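Local coordinates for SVP1-like protein 2 (Kluyveromyces lactis, PDB 4V16) that probably binds phosphatidylinositol 3,5-bisphosphate through a beta-propeller and so associates with membranes, at residues A69-S72 and L77-I80; I108-G113 and S117-G122; C28-V31 and S36-I39; Y20-D25 and V295-N300; R47-E52 and V84-I89. All coordinates share one frame; numbering follows the deposited sequence.

Overall arrangement
From the N terminus, residues 20-25 open interaction 4, which closes only at 295-300 and joins the first and last blades of the seven-bladed propeller. All other contacts lie within that long loop. Interaction 3 comes first, a short hairpin closure in the first blade. Interaction 5 then starts on the outermost strand of that blade and closes at 84-89 in the second blade. Between its ends falls interaction 1, the hairpin closure of the second blade. Interaction 2 follows after both, in the third blade. No loops cross. Interactions 1 and 2 touch through Ile-80 and Ile-108, while interaction 3 meets interactions 4 and 5 through neighbouring strands of one sheet.

Interaction 1: residues A69-S72 and L77-I80; sequences AFVS and LLHI
The rings of Phe-70 and His-79 lie nearly parallel on one face of an antiparallel beta hairpin. Its strands, 67-72 and 77-82, are the second and third of a four-stranded blade in the PROPPIN beta-propeller. The ring planes differ by only 11°, with the Phe-70 and His-79 centroids 4.7 Å apart. The rings are slid so far that they barely overlap. What sits over the phenyl face is the histidine methylene: His-79 CB is 3.7 Å from the Phe-70 ring centroid, a CH-pi contact. Phe-70 CG lies between the backbone N and the carbonyl carbon (chi1 66°), and this brings the end of the ring over toward the partner strand. The imidazole continues past the phenyl rim. Ser-72 CB meets it at the edge, 3.7 Å from His-79 NE2. Its other nitrogen, ND1, makes a weak hydrogen bond to Asp-88, on the outermost strand of the blade.

Beneath the rings the same two residues form a hydrogen-bonded pair. His-79 N donates to Phe-70 O at 2.9 Å. The return bond from Phe-70 N to His-79 O is longer, at 3.2 Å.

The opposite face carries Ala-69, Val-71, Leu-78 and Ile-80. It packs on strands 98-103 and 107-112 of the next blade, where Leu-78 and Ile-80 both touch Ile-108. Leu-78 CD1 lies 3.9 Å from Val-71 CG2. Further along, Ile-80 CD1 rests 3.6 Å from Ala-69 CB.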
# COMPACT_ATOMS: atom_id res chain seq x y z
N ALA A 69 -5.00 13.45 5.39
CA ALA A 69 -6.39 13.01 5.40
C ALA A 69 -6.57 11.88 6.39
O ALA A 69 -5.87 10.87 6.33
CB ALA A 69 -6.82 12.57 4.01
N PHE A 70 -7.52 12.04 7.32
CA PHE A 70 -7.84 10.99 8.27
C PHE A 70 -9.35 10.83 8.40
O PHE A 70 -10.11 11.77 8.14
CB PHE A 70 -7.22 11.29 9.64
CG PHE A 70 -7.76 12.51 10.33
CD1 PHE A 70 -8.88 12.42 11.14
CD2 PHE A 70 -7.15 13.74 10.17
CE1 PHE A 70 -9.39 13.55 11.77
CE2 PHE A 70 -7.65 14.87 10.80
CZ PHE A 70 -8.77 14.77 11.61
N VAL A 71 -9.77 9.64 8.80
CA VAL A 71 -11.18 9.32 8.99
C VAL A 71 -11.52 9.30 10.48
O VAL A 71 -10.84 8.65 11.27
CB VAL A 71 -11.55 7.96 8.37
CG1 VAL A 71 -13.04 7.69 8.51
CG2 VAL A 71 -11.13 7.91 6.91
N SER A 72 -12.58 10.02 10.85
CA SER A 72 -13.05 10.01 12.24
C SER A 72 -13.89 8.77 12.49
O SER A 72 -14.98 8.62 11.94
CB SER A 72 -13.85 11.27 12.55
OG SER A 72 -14.23 11.31 13.91
N LEU A 77 -16.57 10.72 9.54
CA LEU A 77 -16.21 11.87 8.72
C LEU A 77 -14.79 11.74 8.16
O LEU A 77 -13.88 11.30 8.86
CB LEU A 77 -16.31 13.17 9.53
CG LEU A 77 -17.69 13.81 9.68
CD1 LEU A 77 -17.65 14.88 10.75
CD2 LEU A 77 -18.17 14.39 8.36
N LEU A 78 -14.62 12.13 6.90
CA LEU A 78 -13.30 12.19 6.28
C LEU A 78 -12.77 13.62 6.32
O LEU A 78 -13.23 14.48 5.58
CB LEU A 78 -13.34 11.69 4.84
CG LEU A 78 -12.05 11.85 4.03
CD1 LEU A 78 -10.90 11.08 4.67
CD2 LEU A 78 -12.26 11.39 2.59
N HIS A 79 -11.80 13.87 7.20
CA HIS A 79 -11.19 15.19 7.32
C HIS A 79 -10.03 15.36 6.36
O HIS A 79 -9.33 14.40 6.04
CB HIS A 79 -10.70 15.43 8.75
CG HIS A 79 -11.77 15.33 9.79
ND1 HIS A 79 -12.31 16.45 10.40
CD2 HIS A 79 -12.40 14.26 10.33
CE1 HIS A 79 -13.23 16.06 11.27
NE2 HIS A 79 -13.31 14.74 11.25
N ILE A 80 -9.83 16.60 5.90
CA ILE A 80 -8.61 16.98 5.20
C ILE A 80 -7.90 18.02 6.05
O ILE A 80 -8.28 19.19 6.08
CB ILE A 80 -8.88 17.54 3.79
CG1 ILE A 80 -9.67 16.53 2.95
CG2 ILE A 80 -7.57 17.88 3.09
CD1 ILE A 80 -8.96 15.22 2.70

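Interaction 2: residues I108-G113 and S117-G122; sequences IVVSQG and SIFKFG
Ser-117 OG is gripped by two residues: Gln-112 NE2 donates to it at 2.9 Å, and Asp-131 OD2 is its second hydrogen-bond partner. The site lies in an antiparallel beta hairpin of the propeller, where strands 107-112 and 115-120 are the second and third of their blade. The serine oxygen lies close to the plane of the Gln-112 amide, and the N-H points at it almost straight (162°). The other end of that amide, OE1, accepts from the backbone N of Asp-95. Bonds at both ends should fix the amide's rotation.

Four backbone bonds tie the strands. The pair Ile-108 and Phe-119 is bonded both ways, and so is Val-110 with Ser-117. Ser-117 N to Val-110 O measures 2.7 Å.

Side chains on the face of Ile-108 and Val-110 meet rings of the partner segment. Val-110 CG2 lies 3.9 Å from Phe-119 CE1. Val-110 also packs on Leu-78 of the preceding blade. Val-109 and Ile-118 are on the other face, and Val-109 touches Phe-140 of the following blade.

Past the end of the strand, Phe-121 crosses Ile-108 at about a right angle. Its ring makes an edge-to-face contact with Trp-125. Ile-108 meets this ring at its edge: Ile-108 CG1 lies in the ring plane, 3.7 Å from Phe-121 CD1.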
# COMPACT_ATOMS: atom_id res chain seq x y z
N ILE A 108 -9.38 12.34 -4.51
CA ILE A 108 -9.47 11.57 -3.28
C ILE A 108 -10.27 10.31 -3.57
O ILE A 108 -11.47 10.38 -3.82
CB ILE A 108 -10.14 12.35 -2.13
CG1 ILE A 108 -9.31 13.57 -1.76
CG2 ILE A 108 -10.34 11.44 -0.91
CD1 ILE A 108 -9.98 14.49 -0.75
N VAL A 109 -9.60 9.16 -3.56
CA VAL A 109 -10.26 7.88 -3.79
C VAL A 109 -10.51 7.20 -2.45
O VAL A 109 -9.56 6.91 -1.71
CB VAL A 109 -9.43 6.96 -4.70
CG1 VAL A 109 -10.20 5.69 -5.02
CG2 VAL A 109 -9.06 7.69 -5.98
N VAL A 110 -11.78 6.96 -2.14
CA VAL A 110 -12.17 6.34 -0.88
C VAL A 110 -12.91 5.04 -1.13
O VAL A 110 -13.81 4.98 -1.96
CB VAL A 110 -13.07 7.27 -0.04
CG1 VAL A 110 -13.18 6.76 1.39
CG2 VAL A 110 -12.52 8.69 -0.05
N SER A 111 -12.52 4.00 -0.40
CA SER A 111 -13.17 2.71 -0.47
C SER A 111 -14.03 2.49 0.78
O SER A 111 -13.53 2.01 1.80
CB SER A 111 -12.14 1.59 -0.62
OG SER A 111 -12.76 0.33 -0.76
N GLN A 112 -15.30 2.86 0.69
CA GLN A 112 -16.23 2.71 1.82
C GLN A 112 -17.25 1.61 1.56
O GLN A 112 -18.13 1.75 0.71
CB GLN A 112 -16.94 4.04 2.11
CG GLN A 112 -17.47 4.77 0.88
CD GLN A 112 -18.27 6.01 1.25
OE1 GLN A 112 -18.57 6.25 2.42
NE2 GLN A 112 -18.61 6.82 0.25
N GLY A 113 -17.12 0.52 2.30
CA GLY A 113 -18.04 -0.60 2.18
C GLY A 113 -17.89 -1.35 0.88
O GLY A 113 -16.81 -1.85 0.55
N SER A 117 -15.59 5.52 -3.91
CA SER A 117 -15.99 6.90 -4.16
C SER A 117 -14.79 7.74 -4.58
O SER A 117 -13.68 7.53 -4.09
CB SER A 117 -16.64 7.52 -2.92
OG SER A 117 -17.74 6.74 -2.48
N ILE A 118 -15.02 8.69 -5.48
CA ILE A 118 -13.95 9.54 -6.01
C ILE A 118 -14.32 11.01 -5.89
O ILE A 118 -15.17 11.51 -6.64
CB ILE A 118 -13.65 9.19 -7.48
CG1 ILE A 118 -13.24 7.72 -7.60
CG2 ILE A 118 -12.54 10.10 -8.03
CD1 ILE A 118 -13.06 7.23 -9.03
N PHE A 119 -13.68 11.71 -4.96
CA PHE A 119 -13.90 13.14 -4.76
C PHE A 119 -12.77 13.94 -5.40
O PHE A 119 -11.72 13.39 -5.74
CB PHE A 119 -13.99 13.48 -3.27
CG PHE A 119 -15.00 12.66 -2.52
CD1 PHE A 119 -14.69 11.39 -2.06
CD2 PHE A 119 -16.26 13.17 -2.25
CE1 PHE A 119 -15.62 10.64 -1.37
CE2 PHE A 119 -17.20 12.43 -1.56
CZ PHE A 119 -16.87 11.16 -1.12
N LYS A 120 -12.98 15.24 -5.55
CA LYS A 120 -11.96 16.15 -6.06
C LYS A 120 -11.05 16.61 -4.94
O LYS A 120 -11.51 16.85 -3.82
CB LYS A 120 -12.61 17.36 -6.74
CG LYS A 120 -11.63 18.42 -7.24
CD LYS A 120 -12.36 19.69 -7.64
CE LYS A 120 -11.39 20.76 -8.12
NZ LYS A 120 -12.07 22.03 -8.47
N PHE A 121 -9.75 16.73 -5.23
CA PHE A 121 -8.81 17.28 -4.26
C PHE A 121 -8.68 18.78 -4.48
O PHE A 121 -7.94 19.23 -5.36
CB PHE A 121 -7.45 16.60 -4.36
CG PHE A 121 -6.56 16.90 -3.19
CD1 PHE A 121 -6.61 16.12 -2.05
CD2 PHE A 121 -5.68 17.97 -3.22
CE1 PHE A 121 -5.80 16.39 -0.97
CE2 PHE A 121 -4.86 18.25 -2.14
CZ PHE A 121 -4.92 17.46 -1.01
N GLY A 122 -9.42 19.54 -3.68
CA GLY A 122 -9.49 20.98 -3.81
C GLY A 122 -10.95 21.39 -3.86
O GLY A 122 -11.81 20.57 -4.16

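Interaction 3: residues C28-V31 and S36-I39; sequences CLIV and SFDI
Ile-30 and Ile-39 turn their CG1 branches together with different first torsions. In Ile-30, CG1 stands opposite the backbone N (chi1 -176°). In Ile-39 it stands opposite the carbonyl carbon (chi1 -55°). As a result Ile-30 CD1 comes within 3.7 Å of Ile-39 CG1. The two residues form a non-hydrogen-bonded pair in an antiparallel beta hairpin. Its strands, 28-32 and 36-41, are the second and third of the first propeller blade. Over these segments the strand axes are almost exactly antiparallel (176°) and 4.8 Å apart.

The next pair, Val-31 and Asp-38, supplies the hydrogen bonds. Val-31 N donates to Asp-38 O and Asp-38 N to Val-31 O, both at 2.9 Å. Asp-38 O also takes a CA-H contact from Ile-30. The Asp-38 carboxylate turns toward the outer strand of the blade, where OD2 makes a weak hydrogen bond to Ser-50 OG and a long, weak ion pair with Arg-47.

Cys-28 and Phe-37 extend the apolar face on the two sides of the isoleucine pair. This face packs against the second blade: Ile-30, Phe-37 and Ile-39 all touch Ile-68, and Cys-28 and Ile-39 touch Met-61. Within the hairpin the apolar contacts of these flanking residues are looser. Phe-37 CD1 is 4.4 Å from Ile-30 CD1, and Cys-28 CB is 4.4 Å from Ile-39 CG2.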
# COMPACT_ATOMS: atom_id res chain seq x y z
N CYS A 28 8.05 8.52 3.88
CA CYS A 28 7.40 8.87 5.14
C CYS A 28 6.47 7.77 5.62
O CYS A 28 5.90 7.03 4.83
CB CYS A 28 6.61 10.17 4.99
SG CYS A 28 7.63 11.66 4.86
N LEU A 29 6.33 7.68 6.94
CA LEU A 29 5.38 6.78 7.59
C LEU A 29 4.47 7.59 8.50
O LEU A 29 4.95 8.27 9.41
CB LEU A 29 6.10 5.69 8.39
CG LEU A 29 5.23 4.79 9.27
CD1 LEU A 29 4.34 3.89 8.43
CD2 LEU A 29 6.09 3.97 10.21
N ILE A 30 3.17 7.53 8.24
CA ILE A 30 2.19 8.21 9.08
C ILE A 30 1.38 7.17 9.84
O ILE A 30 0.92 6.18 9.27
CB ILE A 30 1.27 9.13 8.25
CG1 ILE A 30 0.32 9.90 9.16
CG2 ILE A 30 0.49 8.33 7.21
CD1 ILE A 30 -0.29 11.12 8.50
N VAL A 31 1.21 7.40 11.14
CA VAL A 31 0.50 6.47 12.01
C VAL A 31 -0.51 7.23 12.86
O VAL A 31 -0.34 8.42 13.11
CB VAL A 31 1.47 5.69 12.94
CG1 VAL A 31 2.63 5.10 12.14
CG2 VAL A 31 2.00 6.58 14.06
N SER A 36 -3.27 10.47 19.40
CA SER A 36 -2.66 11.36 18.41
C SER A 36 -2.42 10.68 17.07
O SER A 36 -2.79 9.52 16.87
CB SER A 36 -1.32 11.89 18.94
OG SER A 36 -0.35 10.85 18.99
N PHE A 37 -1.81 11.42 16.14
CA PHE A 37 -1.25 10.83 14.93
C PHE A 37 0.09 11.50 14.64
O PHE A 37 0.23 12.72 14.77
CB PHE A 37 -2.22 10.95 13.75
CG PHE A 37 -2.44 12.35 13.25
CD1 PHE A 37 -1.55 12.94 12.36
CD2 PHE A 37 -3.56 13.07 13.64
CE1 PHE A 37 -1.75 14.22 11.90
CE2 PHE A 37 -3.77 14.36 13.17
CZ PHE A 37 -2.86 14.93 12.30
N ASP A 38 1.07 10.69 14.26
CA ASP A 38 2.44 11.16 14.07
C ASP A 38 2.94 10.83 12.66
O ASP A 38 2.48 9.87 12.04
CB ASP A 38 3.38 10.54 15.11
CG ASP A 38 2.85 10.67 16.53
OD1 ASP A 38 1.66 10.37 16.77
OD2 ASP A 38 3.64 11.08 17.42
N ILE A 39 3.89 11.62 12.17
CA ILE A 39 4.55 11.36 10.90
C ILE A 39 6.05 11.15 11.12
O ILE A 39 6.67 11.87 11.91
CB ILE A 39 4.34 12.51 9.89
CG1 ILE A 39 2.84 12.78 9.72
CG2 ILE A 39 4.98 12.17 8.55
CD1 ILE A 39 2.52 13.92 8.78

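Interaction 4: residues Y20-D25 and V295-N300; sequences YEFNQD and VIVWPN
Tyr-20 and Pro-299 have the nearest CA atoms of the two segments, 7.4 Å apart, too far for strand pairing. The segments belong to different blades, the first and the last of the seven-bladed beta-propeller. They meet where the ring closes, and side chains make the contact, with no hydrogen bond between the segments.

Pro-299 lies over one face of the Tyr-20 ring. Its CB is 4.0 Å from the ring centroid, 28° off the normal, in a CH-pi contact. Pro-299 CG follows the phenol outward and lies 3.5 Å from Tyr-20 OH. That hydroxyl is hydrogen-bonded to Asp-283 OD2. Lys-285 makes a cation-pi contact with the same ring and a salt bridge to Glu-21. Replacing Tyr-20 by an alanine would probably deprive Pro-299 of the ring it packs on and leave Asp-283 OD2 without its hydroxyl partner.

Val-297 divides its two methyls between the aromatic residues. A chi1 of 171° turns CG1 away from the backbone N and CG2 away from the carbonyl carbon, and the branches diverge. CG1 lies 4.0 Å from Tyr-20 CD2. CG2 goes to Phe-22 and meets the ring at its edge, near the plane. Phe-22 also packs on Leu-29 of its own blade and on Ala-287 of the last one, so it sits in the seam between the two sheets. Phe-22 CZ lies 3.5 Å from Val-297 CG2.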
# COMPACT_ATOMS: atom_id res chain seq x y z
N TYR A 20 -1.64 2.65 10.11
CA TYR A 20 -0.35 3.12 9.63
C TYR A 20 -0.27 2.95 8.11
O TYR A 20 -0.90 2.05 7.56
CB TYR A 20 0.80 2.36 10.31
CG TYR A 20 0.86 0.89 9.95
CD1 TYR A 20 -0.15 0.02 10.33
CD2 TYR A 20 1.94 0.38 9.24
CE1 TYR A 20 -0.10 -1.32 10.01
CE2 TYR A 20 2.00 -0.97 8.92
CZ TYR A 20 0.98 -1.81 9.30
OH TYR A 20 1.03 -3.15 8.98
N GLU A 21 0.48 3.82 7.45
CA GLU A 21 0.62 3.75 6.00
C GLU A 21 1.79 4.62 5.53
O GLU A 21 2.13 5.61 6.17
CB GLU A 21 -0.68 4.20 5.32
CG GLU A 21 -0.70 4.01 3.81
CD GLU A 21 -0.50 2.57 3.39
OE1 GLU A 21 -1.50 1.83 3.31
OE2 GLU A 21 0.66 2.18 3.14
N PHE A 22 2.40 4.24 4.42
CA PHE A 22 3.46 5.03 3.82
C PHE A 22 2.89 6.06 2.85
O PHE A 22 1.72 5.97 2.46
CB PHE A 22 4.47 4.14 3.08
CG PHE A 22 5.14 3.12 3.95
CD1 PHE A 22 6.06 3.50 4.90
CD2 PHE A 22 4.85 1.77 3.80
CE1 PHE A 22 6.68 2.55 5.70
CE2 PHE A 22 5.46 0.83 4.59
CZ PHE A 22 6.38 1.22 5.54
N ASN A 23 3.70 7.03 2.46
CA ASN A 23 3.33 7.94 1.39
C ASN A 23 3.69 7.31 0.05
O ASN A 23 4.18 6.19 -0.00
CB ASN A 23 4.01 9.30 1.56
CG ASN A 23 5.51 9.20 1.66
OD1 ASN A 23 6.06 8.14 1.97
ND2 ASN A 23 6.19 10.31 1.40
N GLN A 24 3.44 8.04 -1.04
CA GLN A 24 3.52 7.46 -2.38
C GLN A 24 4.93 6.99 -2.74
O GLN A 24 5.08 5.97 -3.41
CB GLN A 24 3.02 8.48 -3.41
CG GLN A 24 1.51 8.73 -3.36
CD GLN A 24 1.05 9.41 -2.08
OE1 GLN A 24 1.82 10.11 -1.43
NE2 GLN A 24 -0.20 9.18 -1.70
N ASP A 25 5.94 7.73 -2.31
CA ASP A 25 7.34 7.36 -2.57
C ASP A 25 7.93 6.56 -1.41
O ASP A 25 9.05 6.06 -1.50
CB ASP A 25 8.19 8.60 -2.84
CG ASP A 25 8.46 9.41 -1.59
OD1 ASP A 25 7.61 9.40 -0.67
OD2 ASP A 25 9.52 10.06 -1.52
N VAL A 295 12.47 -1.49 4.12
CA VAL A 295 12.10 -1.34 5.52
C VAL A 295 10.76 -2.03 5.78
O VAL A 295 9.77 -1.74 5.11
CB VAL A 295 12.01 0.14 5.94
CG1 VAL A 295 11.48 0.27 7.37
CG2 VAL A 295 13.37 0.81 5.83
N ILE A 296 10.75 -2.95 6.74
CA ILE A 296 9.52 -3.61 7.17
C ILE A 296 9.04 -2.99 8.48
O ILE A 296 9.75 -3.03 9.48
CB ILE A 296 9.72 -5.12 7.38
CG1 ILE A 296 10.34 -5.78 6.14
CG2 ILE A 296 8.40 -5.80 7.73
CD1 ILE A 296 9.50 -5.65 4.89
N VAL A 297 7.85 -2.41 8.46
CA VAL A 297 7.27 -1.79 9.65
C VAL A 297 6.32 -2.75 10.35
O VAL A 297 5.39 -3.27 9.73
CB VAL A 297 6.53 -0.48 9.30
CG1 VAL A 297 5.75 0.03 10.50
CG2 VAL A 297 7.52 0.57 8.81
N TRP A 298 6.55 -2.96 11.64
CA TRP A 298 5.71 -3.85 12.44
C TRP A 298 4.81 -3.04 13.38
O TRP A 298 5.31 -2.45 14.34
CB TRP A 298 6.58 -4.82 13.25
CG TRP A 298 7.49 -5.66 12.42
CD1 TRP A 298 8.81 -5.43 12.17
CD2 TRP A 298 7.15 -6.87 11.73
NE1 TRP A 298 9.32 -6.42 11.36
CE2 TRP A 298 8.32 -7.32 11.08
CE3 TRP A 298 5.98 -7.62 11.59
CZ2 TRP A 298 8.35 -8.48 10.31
CZ3 TRP A 298 6.01 -8.77 10.83
CH2 TRP A 298 7.19 -9.19 10.19
N PRO A 299 3.50 -3.00 13.10
CA PRO A 299 2.61 -2.13 13.88
C PRO A 299 2.49 -2.51 15.36
O PRO A 299 2.68 -1.64 16.22
CB PRO A 299 1.25 -2.30 13.19
CG PRO A 299 1.33 -3.60 12.48
CD PRO A 299 2.76 -3.75 12.07
N ASN A 300 2.19 -3.77 15.66
CA ASN A 300 1.96 -4.18 17.05
C ASN A 300 3.21 -4.04 17.92
O ASN A 300 3.11 -3.62 19.08
CB ASN A 300 1.46 -5.62 17.09
CG ASN A 300 0.04 -5.76 16.56
OD1 ASN A 300 -0.76 -4.82 16.61
ND2 ASN A 300 -0.29 -6.95 16.05

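Interaction 5: residues R47-E52 and V84-I89; sequences RIMSQE and VKKQDI
Gln-51 and Lys-86 carry most of this small contact between the outer edges of two neighbouring beta-propeller blades. Strand 46-52 is the outermost strand of the first blade. Residues 84-89 span the loop before the outermost strand of the second blade and the first residues of that strand. Only 100 Å² is buried in all.

The closer part is the amide oxygen of Gln-51 set alongside the Lys-86 chain. Gln-51 OE1 is 3.4 Å from Lys-86 CE and 3.5 Å from Lys-86 CG, so it touches methylenes and makes no hydrogen bond to the lysine. The lysine chain bends at chi2 (69°), and this brings its end over toward the first blade. The nitrogen of the same amide, Gln-51 NE2, donates to Glu-52 O at 3.2 Å, near the amide plane. Gln-51 also packs on Phe-37 of its own sheet and on Trp-81 across the seam. If Gln-51 were an alanine, the Lys-86 chain would be likely to lose the group it lies along, and Glu-52 O its NE2 donor.

The loose part is toward solvent. Lys-86 is exposed, and it also touches a crystal neighbour, so the lattice may affect its pose. Its backbone belongs to a G1 beta bulge, in which Lys-86 and Gln-87 both face Asp-82. Its NZ is hydrogen-bonded to Asp-83 O in its own loop. Met-49, part of a classic bulge opposite Ile-39, comes no closer than 4.4 Å, from its SD to Lys-86 NZ.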
# COMPACT_ATOMS: atom_id res chain seq x y z
N ARG A 47 10.97 11.15 13.78
CA ARG A 47 9.65 11.77 13.81
C ARG A 47 9.73 13.20 13.28
O ARG A 47 10.51 14.01 13.77
CB ARG A 47 9.09 11.77 15.24
CG ARG A 47 7.72 12.44 15.38
CD ARG A 47 7.29 12.52 16.83
NE ARG A 47 7.04 11.20 17.41
CZ ARG A 47 6.69 10.99 18.67
NH1 ARG A 47 6.54 12.02 19.51
NH2 ARG A 47 6.48 9.76 19.11
N ILE A 48 8.90 13.51 12.28
CA ILE A 48 8.87 14.84 11.69
C ILE A 48 7.89 15.74 12.42
O ILE A 48 8.14 16.94 12.59
CB ILE A 48 8.48 14.78 10.19
CG1 ILE A 48 9.45 13.88 9.43
CG2 ILE A 48 8.47 16.18 9.59
CD1 ILE A 48 9.01 13.58 8.01
N MET A 49 6.75 15.18 12.84
CA MET A 49 5.75 15.96 13.57
C MET A 49 4.75 15.06 14.30
O MET A 49 4.66 13.87 14.03
CB MET A 49 5.01 16.89 12.61
CG MET A 49 3.90 16.24 11.79
SD MET A 49 2.28 16.89 12.26
CE MET A 49 1.38 15.40 12.64
N SER A 50 4.00 15.67 15.21
CA SER A 50 2.98 14.97 15.98
C SER A 50 1.83 15.92 16.31
O SER A 50 2.06 17.09 16.60
CB SER A 50 3.57 14.38 17.26
OG SER A 50 2.56 13.79 18.05
N GLN A 51 0.61 15.40 16.25
CA GLN A 51 -0.59 16.22 16.46
C GLN A 51 -1.59 15.51 17.36
O GLN A 51 -2.09 14.44 17.02
CB GLN A 51 -1.24 16.55 15.12
CG GLN A 51 -2.54 17.33 15.21
CD GLN A 51 -2.35 18.71 15.82
OE1 GLN A 51 -1.48 19.47 15.41
NE2 GLN A 51 -3.17 19.03 16.82
N GLU A 52 -1.88 16.12 18.51
CA GLU A 52 -2.90 15.59 19.41
C GLU A 52 -4.23 15.54 18.68
O GLU A 52 -4.71 16.54 18.14
CB GLU A 52 -3.01 16.45 20.66
N VAL A 84 0.11 22.90 8.54
CA VAL A 84 0.74 24.16 8.95
C VAL A 84 -0.30 25.09 9.56
O VAL A 84 -0.03 25.76 10.56
CB VAL A 84 1.46 24.86 7.76
CG1 VAL A 84 0.52 25.09 6.59
CG2 VAL A 84 2.08 26.17 8.21
N LYS A 85 -1.49 25.13 8.97
CA LYS A 85 -2.60 25.89 9.53
C LYS A 85 -3.10 25.23 10.81
O LYS A 85 -3.70 25.88 11.67
CB LYS A 85 -3.75 26.01 8.54
CG LYS A 85 -3.57 27.05 7.44
CD LYS A 85 -4.87 27.24 6.67
CE LYS A 85 -4.81 28.39 5.69
NZ LYS A 85 -4.00 28.07 4.48
N LYS A 86 -2.86 23.92 10.93
CA LYS A 86 -3.27 23.16 12.10
C LYS A 86 -4.80 23.18 12.25
O LYS A 86 -5.33 23.34 13.35
CB LYS A 86 -2.57 23.71 13.35
CG LYS A 86 -1.64 22.72 14.03
CD LYS A 86 -0.41 22.43 13.18
CE LYS A 86 0.67 21.72 13.98
NZ LYS A 86 1.74 21.15 13.12
N GLN A 87 -5.50 23.01 11.13
CA GLN A 87 -6.96 22.99 11.14
C GLN A 87 -7.53 22.20 9.96
O GLN A 87 -6.80 21.83 9.04
CB GLN A 87 -7.52 24.42 11.10
CG GLN A 87 -7.35 25.12 9.76
CD GLN A 87 -7.96 26.50 9.76
OE1 GLN A 87 -8.41 27.00 10.79
NE2 GLN A 87 -7.98 27.13 8.59
N ASP A 88 -8.83 21.94 9.99
CA ASP A 88 -9.50 21.24 8.91
C ASP A 88 -9.63 22.15 7.69
O ASP A 88 -9.85 23.35 7.82
CB ASP A 88 -10.90 20.77 9.34
CG ASP A 88 -10.85 19.73 10.45
OD1 ASP A 88 -9.88 18.94 10.49
OD2 ASP A 88 -11.78 19.71 11.28
N ILE A 89 -9.49 21.56 6.51
CA ILE A 89 -9.79 22.25 5.26
C ILE A 89 -11.26 22.01 4.92
O ILE A 89 -12.02 22.94 4.70
CB ILE A 89 -8.88 21.79 4.11
CG1 ILE A 89 -7.42 22.09 4.45
CG2 ILE A 89 -9.28 22.47 2.81
CD1 ILE A 89 -6.43 21.57 3.43